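PDB 6DRU: glycosyl hydrolases family 31 family protein from Aspergillus niger, which catalyses the release of alpha-xylose from the non-reducing terminal glucose of xyloglucan oligosaccharides. Local coordinates for residues V170-Y175 with G403-N408; I394-G399 with L468-Y473; Y439-Q444 with Q477-M482; M482-D487 with T514-G519. All blocks are in the same frame, centred on the assembly; numbering follows the deposited sequence.

Interaction 1. Residues V170-Y175 with G403-N408; sequences VNFNSY and GEAYEN. With BGC (beta-D-glucopyranose), chain F.
The glucose-binding rim of the active site takes shape where Asn173, on a loop between strands 166-168 and 176-183, meets Glu404, on a loop that follows barrel strand 391-394. The two side chains run alongside each other in the same direction. Asn173 ND2 gives a nearly straight hydrogen bond (163°) to Glu404 OE2 at 3.2 Å; the donor comes from above the carboxylate plane while the acceptor lies in the amide plane. The same OE2 accepts from the glucose, with BGC O4 at 2.6 Å, and Tyr406 OH pairs with BGC O3 at 2.7 Å. Behind these polar groups, Ala405 CB sits over one face of the Phe172 ring, 3.8 Å from its centroid, in a CH-pi contact; Tyr175 CB covers the opposite face, brought there by the type II turn from Phe172 to Tyr175. A weak bond from Asn173 N to Gly403 O joins the backbones. Asn173 OD1 accepts from the backbone N of Asp487, and Glu404 OE1 forms a salt bridge with Lys119 of a second subunit. That salt bridge and the Asn173 donor probably favour a charged Glu404, suited to accept a sugar hydroxyl.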
# COMPACT_ATOMS: atom_id res chain seq x y z
N VAL A 170 -3.48 -20.22 -3.40
CA VAL A 170 -3.89 -19.99 -2.02
C VAL A 170 -4.48 -21.30 -1.49
O VAL A 170 -5.39 -21.86 -2.11
CB VAL A 170 -4.89 -18.83 -1.89
CG1 VAL A 170 -5.99 -18.93 -2.93
CG2 VAL A 170 -5.48 -18.78 -0.49
N ASN A 171 -3.95 -21.78 -0.37
CA ASN A 171 -4.30 -23.10 0.12
C ASN A 171 -5.59 -23.08 0.93
O ASN A 171 -5.85 -22.14 1.69
CB ASN A 171 -3.17 -23.65 0.99
CG ASN A 171 -1.89 -23.90 0.20
OD1 ASN A 171 -1.88 -23.80 -1.03
ND2 ASN A 171 -0.82 -24.22 0.90
N PHE A 172 -6.40 -24.12 0.75
CA PHE A 172 -7.53 -24.40 1.62
C PHE A 172 -7.89 -25.87 1.48
O PHE A 172 -7.27 -26.61 0.71
CB PHE A 172 -8.73 -23.47 1.33
CG PHE A 172 -9.20 -23.50 -0.09
CD1 PHE A 172 -10.08 -24.47 -0.53
CD2 PHE A 172 -8.80 -22.51 -0.98
CE1 PHE A 172 -10.53 -24.48 -1.84
CE2 PHE A 172 -9.24 -22.52 -2.29
CZ PHE A 172 -10.11 -23.50 -2.72
N ASN A 173 -8.90 -26.30 2.25
CA ASN A 173 -9.28 -27.70 2.35
C ASN A 173 -9.48 -28.34 0.98
O ASN A 173 -10.32 -27.88 0.19
CB ASN A 173 -10.56 -27.83 3.18
CG ASN A 173 -10.77 -29.22 3.73
OD1 ASN A 173 -10.42 -30.22 3.10
ND2 ASN A 173 -11.34 -29.31 4.93
N SER A 174 -8.69 -29.38 0.69
CA SER A 174 -8.71 -30.21 -0.52
C SER A 174 -8.08 -29.52 -1.73
O SER A 174 -8.18 -30.06 -2.84
CB SER A 174 -10.13 -30.65 -0.89
OG SER A 174 -10.81 -29.62 -1.59
N TYR A 175 -7.44 -28.37 -1.55
CA TYR A 175 -6.93 -27.57 -2.66
C TYR A 175 -5.48 -27.21 -2.36
O TYR A 175 -5.21 -26.31 -1.55
CB TYR A 175 -7.79 -26.32 -2.85
CG TYR A 175 -7.46 -25.47 -4.06
CD1 TYR A 175 -7.86 -25.85 -5.33
CD2 TYR A 175 -6.76 -24.28 -3.92
CE1 TYR A 175 -7.57 -25.07 -6.44
CE2 TYR A 175 -6.46 -23.50 -5.02
CZ TYR A 175 -6.87 -23.89 -6.27
OH TYR A 175 -6.57 -23.11 -7.37
N GLY A 403 -7.49 -23.76 7.81
CA GLY A 403 -7.74 -24.89 6.94
C GLY A 403 -8.82 -24.72 5.90
O GLY A 403 -8.96 -25.58 5.02
N GLU A 404 -9.60 -23.64 5.95
CA GLU A 404 -10.70 -23.44 5.03
C GLU A 404 -10.51 -22.15 4.23
O GLU A 404 -9.69 -21.29 4.58
CB GLU A 404 -12.05 -23.39 5.76
CG GLU A 404 -12.31 -24.59 6.65
CD GLU A 404 -12.69 -25.83 5.87
OE1 GLU A 404 -12.92 -25.72 4.65
OE2 GLU A 404 -12.76 -26.92 6.48
N ALA A 405 -11.28 -22.04 3.15
CA ALA A 405 -11.26 -20.86 2.30
C ALA A 405 -12.14 -19.73 2.83
O ALA A 405 -12.35 -18.74 2.13
CB ALA A 405 -11.69 -21.23 0.88
N TYR A 406 -12.66 -19.88 4.04
CA TYR A 406 -13.46 -18.86 4.70
C TYR A 406 -12.94 -18.65 6.11
O TYR A 406 -12.36 -19.56 6.72
CB TYR A 406 -14.94 -19.24 4.73
CG TYR A 406 -15.20 -20.68 5.13
CD1 TYR A 406 -15.28 -21.05 6.47
CD2 TYR A 406 -15.37 -21.67 4.17
CE1 TYR A 406 -15.51 -22.36 6.83
CE2 TYR A 406 -15.60 -22.98 4.52
CZ TYR A 406 -15.67 -23.32 5.86
OH TYR A 406 -15.91 -24.63 6.21
N GLU A 407 -13.14 -17.45 6.63
CA GLU A 407 -12.75 -17.14 8.00
C GLU A 407 -13.87 -17.49 8.97
O GLU A 407 -14.98 -17.84 8.58
CB GLU A 407 -12.37 -15.66 8.12
CG GLU A 407 -10.90 -15.37 7.88
CD GLU A 407 -10.01 -15.87 9.00
OE1 GLU A 407 -10.54 -16.26 10.06
OE2 GLU A 407 -8.78 -15.88 8.82
N ASN A 408 -13.54 -17.42 10.26
CA ASN A 408 -14.49 -17.68 11.34
C ASN A 408 -14.96 -19.13 11.31
O ASN A 408 -16.16 -19.43 11.38
CB ASN A 408 -15.67 -16.71 11.30
CG ASN A 408 -15.23 -15.26 11.34
OD1 ASN A 408 -14.74 -14.77 12.36
ND2 ASN A 408 -15.40 -14.55 10.22
C2 BGC F . -16.46 -27.27 8.90
C3 BGC F . -15.07 -26.84 8.55
C4 BGC F . -14.07 -27.47 9.53
C5 BGC F . -14.29 -28.96 9.63
C6 BGC F . -13.39 -29.55 10.70
C1 BGC F . -16.49 -28.78 8.91
O2 BGC F . -17.40 -26.76 7.93
O3 BGC F . -14.99 -25.46 8.61
O4 BGC F . -12.75 -27.23 9.09
O5 BGC F . -15.64 -29.23 9.97
O6 BGC F . -13.86 -30.82 11.07

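Interaction 2. Residues I394-G399 with L468-Y473; sequences IDQADG and LSRSGY. With XYS (alpha-D-xylopyranose), chain N; BGC (beta-D-glucopyranose), chain F.
Arg470 reaches across to two aspartates, Asp395 and Asp398, and this charged cluster is the tightly packed part of the contact. A bend at chi3 (64°) lays the guanidinium edge toward both Asp398 and the bound xylose. On that edge NH2 donates to Asp398 OD1 at 2.7 Å, on the syn side of the carboxylate, completing a salt bridge, while NH1 donates to the O2 hydroxyl of the xylose at 3.2 Å. Asp395 OD2 stands 3.4 Å from Arg470 NH1 but well out of the guanidinium plane, with the two flat groups almost perpendicular, so this salt bridge works through charge and not through an N-H. Gln396 CA lies over one face of the guanidinium, toward its rim. Asp395 is assigned as an active-site residue: its OD1 lies 3.0 Å from the anomeric XYS C1, consistent with the nucleophile of a retaining family 31 glycosidase.

The other side of the cluster is looser and bridged by two waters. One water accepts from Arg470 NE at 2.8 Å and lies against Asp398 OD2; a second donates to the same OD2 at 2.7 Å and accepts from Ser471 OG, bridging the 4.0 Å between Asp398 OD2 and Ser471 OG.

Parallel strands 391-394 and 467-469 bring these loops together, with a weak bond from Ile394 N to Leu468 O. Ile394 packs on His443 and Ile447 of helix 439-455, and Leu468 rests on Met482 and Trp484 of strand 481-484.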
# COMPACT_ATOMS: atom_id res chain seq x y z
N ILE A 394 -1.18 -34.46 10.94
CA ILE A 394 -1.06 -33.00 10.96
C ILE A 394 -2.15 -32.44 10.07
O ILE A 394 -1.96 -32.20 8.87
CB ILE A 394 0.34 -32.54 10.56
CG1 ILE A 394 0.91 -33.44 9.47
CG2 ILE A 394 1.21 -32.52 11.79
CD1 ILE A 394 2.27 -33.01 8.96
N ASP A 395 -3.31 -32.21 10.67
CA ASP A 395 -4.52 -31.83 9.96
C ASP A 395 -4.71 -30.32 10.02
O ASP A 395 -4.23 -29.65 10.94
CB ASP A 395 -5.72 -32.55 10.58
CG ASP A 395 -7.02 -32.26 9.87
OD1 ASP A 395 -8.04 -32.08 10.56
OD2 ASP A 395 -7.02 -32.19 8.62
N GLN A 396 -5.40 -29.78 9.01
CA GLN A 396 -5.87 -28.39 9.01
C GLN A 396 -4.72 -27.39 9.09
O GLN A 396 -4.82 -26.36 9.75
CB GLN A 396 -6.86 -28.16 10.16
CG GLN A 396 -8.22 -28.78 9.90
CD GLN A 396 -9.24 -27.77 9.45
OE1 GLN A 396 -9.41 -26.73 10.09
NE2 GLN A 396 -9.92 -28.05 8.35
N ALA A 397 -3.63 -27.70 8.39
CA ALA A 397 -2.45 -26.84 8.38
C ALA A 397 -2.21 -26.24 6.99
O ALA A 397 -1.08 -26.20 6.50
CB ALA A 397 -1.22 -27.61 8.84
N ASP A 398 -3.28 -25.77 6.35
CA ASP A 398 -3.15 -25.20 5.01
C ASP A 398 -2.38 -23.88 5.03
O ASP A 398 -1.68 -23.56 4.07
CB ASP A 398 -4.53 -25.00 4.39
CG ASP A 398 -5.25 -26.31 4.13
OD1 ASP A 398 -5.80 -26.89 5.10
OD2 ASP A 398 -5.27 -26.77 2.97
N GLY A 399 -2.49 -23.12 6.11
CA GLY A 399 -1.79 -21.86 6.22
C GLY A 399 -2.74 -20.68 6.13
O GLY A 399 -3.74 -20.70 5.40
N LEU A 468 0.47 -37.88 8.37
CA LEU A 468 -0.67 -37.72 7.48
C LEU A 468 -0.97 -36.23 7.37
O LEU A 468 -1.41 -35.60 8.34
CB LEU A 468 -1.88 -38.49 8.00
CG LEU A 468 -3.18 -38.44 7.19
CD1 LEU A 468 -2.97 -38.93 5.77
CD2 LEU A 468 -4.26 -39.25 7.88
N SER A 469 -0.73 -35.66 6.19
CA SER A 469 -0.89 -34.23 5.95
C SER A 469 -1.95 -33.99 4.89
O SER A 469 -2.16 -34.81 4.00
CB SER A 469 0.44 -33.60 5.51
OG SER A 469 0.24 -32.30 4.98
N ARG A 470 -2.62 -32.85 5.01
CA ARG A 470 -3.66 -32.45 4.06
C ARG A 470 -3.19 -31.39 3.07
O ARG A 470 -3.97 -30.95 2.23
CB ARG A 470 -4.89 -31.92 4.82
CG ARG A 470 -6.21 -32.16 4.11
CD ARG A 470 -7.36 -31.64 4.95
NE ARG A 470 -7.30 -30.19 5.11
CZ ARG A 470 -8.06 -29.51 5.96
NH1 ARG A 470 -8.94 -30.14 6.72
NH2 ARG A 470 -7.94 -28.19 6.05
N SER A 471 -1.93 -30.97 3.16
CA SER A 471 -1.41 -29.93 2.29
C SER A 471 0.10 -30.12 2.14
O SER A 471 0.71 -30.97 2.80
CB SER A 471 -1.75 -28.54 2.82
OG SER A 471 -1.48 -27.54 1.85
N GLY A 472 0.69 -29.30 1.28
CA GLY A 472 2.11 -29.40 1.02
C GLY A 472 2.50 -28.42 -0.05
O GLY A 472 1.77 -27.46 -0.32
N TYR A 473 3.65 -28.66 -0.68
CA TYR A 473 4.09 -27.76 -1.74
C TYR A 473 5.16 -28.47 -2.57
O TYR A 473 5.21 -29.70 -2.62
CB TYR A 473 4.58 -26.43 -1.14
CG TYR A 473 4.53 -25.28 -2.12
CD1 TYR A 473 3.36 -24.98 -2.80
CD2 TYR A 473 5.65 -24.49 -2.36
CE1 TYR A 473 3.31 -23.94 -3.70
CE2 TYR A 473 5.60 -23.44 -3.25
CZ TYR A 473 4.43 -23.17 -3.92
OH TYR A 473 4.37 -22.12 -4.81
C1 XYS N . -10.79 -32.07 9.33
C2 XYS N . -10.15 -33.26 8.64
C3 XYS N . -10.91 -34.51 9.01
C4 XYS N . -11.00 -34.62 10.51
C5 XYS N . -11.55 -33.33 11.08
O1 XYS N . -12.14 -31.97 8.93
O2 XYS N . -10.19 -33.07 7.24
O3 XYS N . -10.25 -35.64 8.49
O4 XYS N . -11.86 -35.68 10.85
O5 XYS N . -10.71 -32.25 10.72
C2 BGC F . -16.46 -27.27 8.90
C3 BGC F . -15.07 -26.84 8.55
C4 BGC F . -14.07 -27.47 9.53
C5 BGC F . -14.29 -28.96 9.63
C6 BGC F . -13.39 -29.55 10.70
C1 BGC F . -16.49 -28.78 8.91
O2 BGC F . -17.40 -26.76 7.93
O3 BGC F . -14.99 -25.46 8.61
O4 BGC F . -12.75 -27.23 9.09
O5 BGC F . -15.64 -29.23 9.97
O6 BGC F . -13.86 -30.82 11.07
O HOH W 1 -6.22 -29.15 2.69
O HOH W 2 -3.68 -26.88 0.82

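Interaction 3. Residues Y439-Q444 with Q477-M482; sequences YPWAHQ and QRFCSM
Ser481 OG is gripped from two directions: Gln444 NE2 donates to it at 2.8 Å and 157°, and Ser467 OG of the adjacent strand 467-469 is its other hydrogen-bond partner. The contact lays an outer helix of the TIM barrel, 439-455, against the approach to strand 481-484. Gln444 keeps an extended chain beyond CG, which carries its amide out to the strand, and the serine oxygen lies almost in the amide plane. The far end of that amide is held too, since Gln444 OE1 is hydrogen-bonded to Ser476 OG. With both ends engaged, the rotation of the amide is fixed, and both NE2 and OE1 of this buried group have a partner.

Packing round two aromatic rings makes up much of the remainder. Phe479 points an edge at the face of the Trp441 indole in a T-shaped pair, the centroids of the Trp441 five-membered ring and the Phe479 ring 5.0 Å apart and the planes at 69°. Trp441 CG lies opposite its own backbone N (chi1 -169°), swinging the indole off the helix toward the loop. Gln444 CB approaches the Phe479 ring off-centre, and Arg478 CG sits over the middle of one of its faces. A bend at chi3 brings the Arg478 guanidinium face up to the indole edge, the planes nearly perpendicular, with Trp441 CZ2 3.3 Å from Arg478 NH1; Arg478 NE itself bonds Gly475 O. A disulfide to Cys463 holds Cys480, which follows Phe479 and is the centre of an inverse gamma turn whose weak bond runs from Ser481 N to Phe479 O at 2.7 Å.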
# COMPACT_ATOMS: atom_id res chain seq x y z
N TYR A 439 4.01 -22.69 4.47
CA TYR A 439 3.52 -23.10 5.78
C TYR A 439 3.25 -24.60 5.90
O TYR A 439 3.80 -25.22 6.83
CB TYR A 439 2.27 -22.29 6.14
CG TYR A 439 1.82 -22.49 7.57
CD1 TYR A 439 0.93 -23.50 7.91
CD2 TYR A 439 2.30 -21.67 8.59
CE1 TYR A 439 0.52 -23.68 9.22
CE2 TYR A 439 1.90 -21.84 9.90
CZ TYR A 439 1.01 -22.85 10.21
OH TYR A 439 0.61 -23.03 11.51
N PRO A 440 2.45 -25.24 5.04
CA PRO A 440 2.25 -26.69 5.20
C PRO A 440 3.51 -27.49 4.92
O PRO A 440 3.70 -28.56 5.52
CB PRO A 440 1.13 -27.00 4.21
CG PRO A 440 1.29 -25.98 3.15
CD PRO A 440 1.73 -24.73 3.86
N TRP A 441 4.36 -27.02 4.01
CA TRP A 441 5.62 -27.69 3.74
C TRP A 441 6.51 -27.68 4.97
O TRP A 441 7.12 -28.70 5.31
CB TRP A 441 6.32 -27.00 2.56
CG TRP A 441 7.50 -27.72 2.00
CD1 TRP A 441 7.52 -28.54 0.91
CD2 TRP A 441 8.85 -27.65 2.47
NE1 TRP A 441 8.80 -29.00 0.68
CE2 TRP A 441 9.63 -28.47 1.63
CE3 TRP A 441 9.48 -26.99 3.53
CZ2 TRP A 441 11.00 -28.64 1.81
CZ3 TRP A 441 10.84 -27.15 3.71
CH2 TRP A 441 11.59 -27.97 2.85
N ALA A 442 6.59 -26.55 5.67
CA ALA A 442 7.37 -26.47 6.89
C ALA A 442 6.71 -27.21 8.04
O ALA A 442 7.41 -27.61 8.99
CB ALA A 442 7.61 -25.01 7.28
N HIS A 443 5.39 -27.40 7.99
CA HIS A 443 4.73 -28.20 9.02
C HIS A 443 5.08 -29.68 8.87
O HIS A 443 5.34 -30.36 9.87
CB HIS A 443 3.21 -27.99 8.94
CG HIS A 443 2.48 -28.45 10.16
ND1 HIS A 443 2.90 -28.16 11.44
CD2 HIS A 443 1.34 -29.17 10.30
CE1 HIS A 443 2.06 -28.69 12.32
NE2 HIS A 443 1.11 -29.30 11.65
N GLN A 444 5.08 -30.19 7.64
CA GLN A 444 5.61 -31.53 7.40
C GLN A 444 7.05 -31.63 7.87
O GLN A 444 7.45 -32.63 8.48
CB GLN A 444 5.51 -31.89 5.92
CG GLN A 444 4.11 -31.88 5.34
CD GLN A 444 4.09 -32.25 3.87
OE1 GLN A 444 4.37 -31.42 3.01
NE2 GLN A 444 3.78 -33.50 3.58
N GLN A 477 7.31 -34.56 -1.45
CA GLN A 477 7.53 -36.00 -1.46
C GLN A 477 8.80 -36.40 -0.73
O GLN A 477 9.01 -37.59 -0.49
CB GLN A 477 7.58 -36.52 -2.90
CG GLN A 477 8.80 -36.08 -3.70
CD GLN A 477 8.61 -34.74 -4.38
OE1 GLN A 477 7.58 -34.08 -4.20
NE2 GLN A 477 9.59 -34.33 -5.16
N ARG A 478 9.65 -35.44 -0.36
CA ARG A 478 10.89 -35.76 0.34
C ARG A 478 10.66 -36.19 1.79
O ARG A 478 11.61 -36.65 2.43
CB ARG A 478 11.83 -34.55 0.32
CG ARG A 478 11.41 -33.44 1.27
CD ARG A 478 12.32 -32.23 1.15
NE ARG A 478 12.16 -31.56 -0.13
CZ ARG A 478 12.83 -30.46 -0.49
NH1 ARG A 478 13.69 -29.91 0.35
NH2 ARG A 478 12.62 -29.91 -1.68
N PHE A 479 9.44 -36.05 2.31
CA PHE A 479 9.15 -36.33 3.70
C PHE A 479 8.50 -37.69 3.87
O PHE A 479 7.85 -38.21 2.95
CB PHE A 479 8.23 -35.26 4.29
CG PHE A 479 8.75 -33.85 4.15
CD1 PHE A 479 9.90 -33.46 4.80
CD2 PHE A 479 8.06 -32.92 3.39
CE1 PHE A 479 10.38 -32.17 4.68
CE2 PHE A 479 8.53 -31.63 3.26
CZ PHE A 479 9.69 -31.25 3.91
N CYS A 480 8.67 -38.28 5.06
CA CYS A 480 7.89 -39.44 5.46
C CYS A 480 6.44 -39.01 5.69
O CYS A 480 5.94 -39.08 6.82
CB CYS A 480 8.46 -40.08 6.73
SG CYS A 480 10.18 -40.66 6.63
N SER A 481 5.77 -38.55 4.64
CA SER A 481 4.47 -37.90 4.79
C SER A 481 3.61 -38.24 3.59
O SER A 481 4.07 -38.21 2.45
CB SER A 481 4.63 -36.38 4.91
OG SER A 481 3.39 -35.75 5.14
N MET A 482 2.34 -38.55 3.85
CA MET A 482 1.37 -38.87 2.82
C MET A 482 0.28 -37.81 2.78
O MET A 482 -0.14 -37.30 3.83
CB MET A 482 0.76 -40.26 3.04
CG MET A 482 -0.04 -40.40 4.32
SD MET A 482 -0.75 -42.04 4.54
CE MET A 482 0.62 -42.91 5.28

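Interaction 4. Residues M482-D487 with T514-G519; sequences MIWSGD and TVDAGG. With XYS (alpha-D-xylopyranose), chain N.
Trp484 and Asp516 share one water beside the bound xylose. It accepts from Trp484 NE1 at 3.1 Å, donates to Asp516 OD1 and to OD1 of Asp487, the assigned proton donor, and lies 2.9 Å from XYS O3. Asp487 also meets the sugar directly, with XYS O1 donating to its OD2 at 3.0 Å. The indole approaches by its edge, Trp484 CZ2 being 3.5 Å from XYS O2. Next to the pyrrole side, the Asp516 carboxylate runs at only 16° to the ring plane, with OD2 3.3 Å from Trp484 CD1; Arg555 takes that same OD2 in a salt bridge and forms a cation-pi contact with Trp484.

Behind this shell are two neighbouring parallel strands of the TIM barrel, 481-484 and 513-514, with Trp484 and Thr514 paired across them. Thr514 N donates to Ile483 O at 3.0 Å, and a weaker bond returns from Ser485 N to Thr514 O.

Farther along, a second water accepts from Asp516 N and donates to Ser485 OG at 2.7 Å, tying the loops where the strands end; Gln498 is the other partner of that hydroxyl. Asp516 begins a type II turn, closed by Gly519 N donating to Asp516 O, with Gly518 at positive phi. Thr514 CG2 lies 4.2 Å from Met482 SD, while Thr514 OG1 bonds Phe553 O.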
# COMPACT_ATOMS: atom_id res chain seq x y z
N MET A 482 2.34 -38.55 3.85
CA MET A 482 1.37 -38.87 2.82
C MET A 482 0.28 -37.81 2.78
O MET A 482 -0.14 -37.30 3.83
CB MET A 482 0.76 -40.26 3.04
CG MET A 482 -0.04 -40.40 4.32
SD MET A 482 -0.75 -42.04 4.54
CE MET A 482 0.62 -42.91 5.28
N ILE A 483 -0.18 -37.48 1.58
CA ILE A 483 -1.20 -36.47 1.37
C ILE A 483 -2.53 -37.17 1.15
O ILE A 483 -2.59 -38.21 0.49
CB ILE A 483 -0.85 -35.57 0.16
CG1 ILE A 483 0.54 -34.95 0.33
CG2 ILE A 483 -1.89 -34.48 -0.02
CD1 ILE A 483 0.65 -34.00 1.49
N TRP A 484 -3.61 -36.60 1.70
CA TRP A 484 -4.95 -37.11 1.45
C TRP A 484 -5.84 -35.97 0.99
O TRP A 484 -5.59 -34.80 1.30
CB TRP A 484 -5.53 -37.84 2.69
CG TRP A 484 -6.45 -37.04 3.56
CD1 TRP A 484 -7.82 -37.01 3.50
CD2 TRP A 484 -6.09 -36.20 4.66
NE1 TRP A 484 -8.32 -36.19 4.47
CE2 TRP A 484 -7.28 -35.68 5.20
CE3 TRP A 484 -4.87 -35.83 5.24
CZ2 TRP A 484 -7.29 -34.81 6.29
CZ3 TRP A 484 -4.88 -34.96 6.32
CH2 TRP A 484 -6.09 -34.46 6.83
N SER A 485 -6.87 -36.32 0.23
CA SER A 485 -7.63 -35.35 -0.56
C SER A 485 -8.54 -34.45 0.27
O SER A 485 -9.25 -33.63 -0.32
CB SER A 485 -8.45 -36.08 -1.62
OG SER A 485 -9.35 -37.00 -1.02
N GLY A 486 -8.55 -34.56 1.59
CA GLY A 486 -9.31 -33.63 2.40
C GLY A 486 -10.78 -34.00 2.53
O GLY A 486 -11.20 -35.13 2.28
N ASP A 487 -11.57 -33.00 2.93
CA ASP A 487 -12.98 -33.21 3.26
C ASP A 487 -13.80 -33.31 1.98
O ASP A 487 -13.91 -32.35 1.21
CB ASP A 487 -13.48 -32.06 4.13
CG ASP A 487 -12.86 -32.06 5.51
OD1 ASP A 487 -12.11 -33.02 5.82
OD2 ASP A 487 -13.11 -31.11 6.27
N THR A 514 -3.65 -40.56 -1.01
CA THR A 514 -4.75 -41.42 -0.59
C THR A 514 -6.01 -40.58 -0.41
O THR A 514 -6.00 -39.36 -0.62
CB THR A 514 -4.38 -42.17 0.69
OG1 THR A 514 -5.55 -42.75 1.28
CG2 THR A 514 -3.69 -41.24 1.68
N VAL A 515 -7.10 -41.23 -0.02
CA VAL A 515 -8.40 -40.60 0.16
C VAL A 515 -9.02 -41.10 1.46
O VAL A 515 -8.46 -41.95 2.16
CB VAL A 515 -9.37 -40.88 -1.01
CG1 VAL A 515 -8.98 -40.09 -2.24
CG2 VAL A 515 -9.41 -42.37 -1.32
N ASP A 516 -10.21 -40.58 1.77
CA ASP A 516 -11.06 -41.12 2.82
C ASP A 516 -12.03 -42.11 2.18
O ASP A 516 -12.89 -41.72 1.39
CB ASP A 516 -11.82 -40.01 3.54
CG ASP A 516 -10.93 -39.18 4.43
OD1 ASP A 516 -11.44 -38.21 5.03
OD2 ASP A 516 -9.72 -39.47 4.50
N ALA A 517 -11.88 -43.39 2.52
CA ALA A 517 -12.75 -44.42 1.97
C ALA A 517 -14.20 -44.17 2.37
O ALA A 517 -14.54 -44.25 3.56
CB ALA A 517 -12.30 -45.81 2.42
N GLY A 518 -15.05 -43.86 1.40
CA GLY A 518 -16.44 -43.59 1.65
C GLY A 518 -16.81 -42.13 1.74
O GLY A 518 -17.97 -41.81 2.01
N GLY A 519 -15.85 -41.22 1.53
CA GLY A 519 -16.10 -39.81 1.72
C GLY A 519 -15.98 -39.42 3.19
O GLY A 519 -15.79 -40.25 4.08
C1 XYS N . -10.79 -32.07 9.33
C2 XYS N . -10.15 -33.26 8.64
C3 XYS N . -10.91 -34.51 9.01
C4 XYS N . -11.00 -34.62 10.51
C5 XYS N . -11.55 -33.33 11.08
O1 XYS N . -12.14 -31.97 8.93
O2 XYS N . -10.19 -33.07 7.24
O3 XYS N . -10.25 -35.64 8.49
O4 XYS N . -11.86 -35.68 10.85
O5 XYS N . -10.71 -32.25 10.72
O HOH W 3 -11.03 -35.51 5.74
O HOH W 4 -10.65 -38.12 1.01

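Interactions 1, 2 and 4 converge on the sugar site. Asn173 of interaction 1 touches the other two: its ND2 is 2.9 Å from Asp487 OD2 of interaction 4, a probable hydrogen bond, and packs 3.1 Å from Arg470 NH1 of interaction 2. Interactions 2 and 4 both touch the xylose and present the two assigned active-site aspartates to it; interactions 1 and 2 share the glucose. Interaction 3 stands back from the site, with the Ser481 side chain about 14 Å from the xylose, yet it shares Met482 with interaction 4. Ser469 N lies 2.9 Å from Met482 O, probably a hydrogen bond, so the strand of interaction 2 runs beside the one common to interactions 3 and 4.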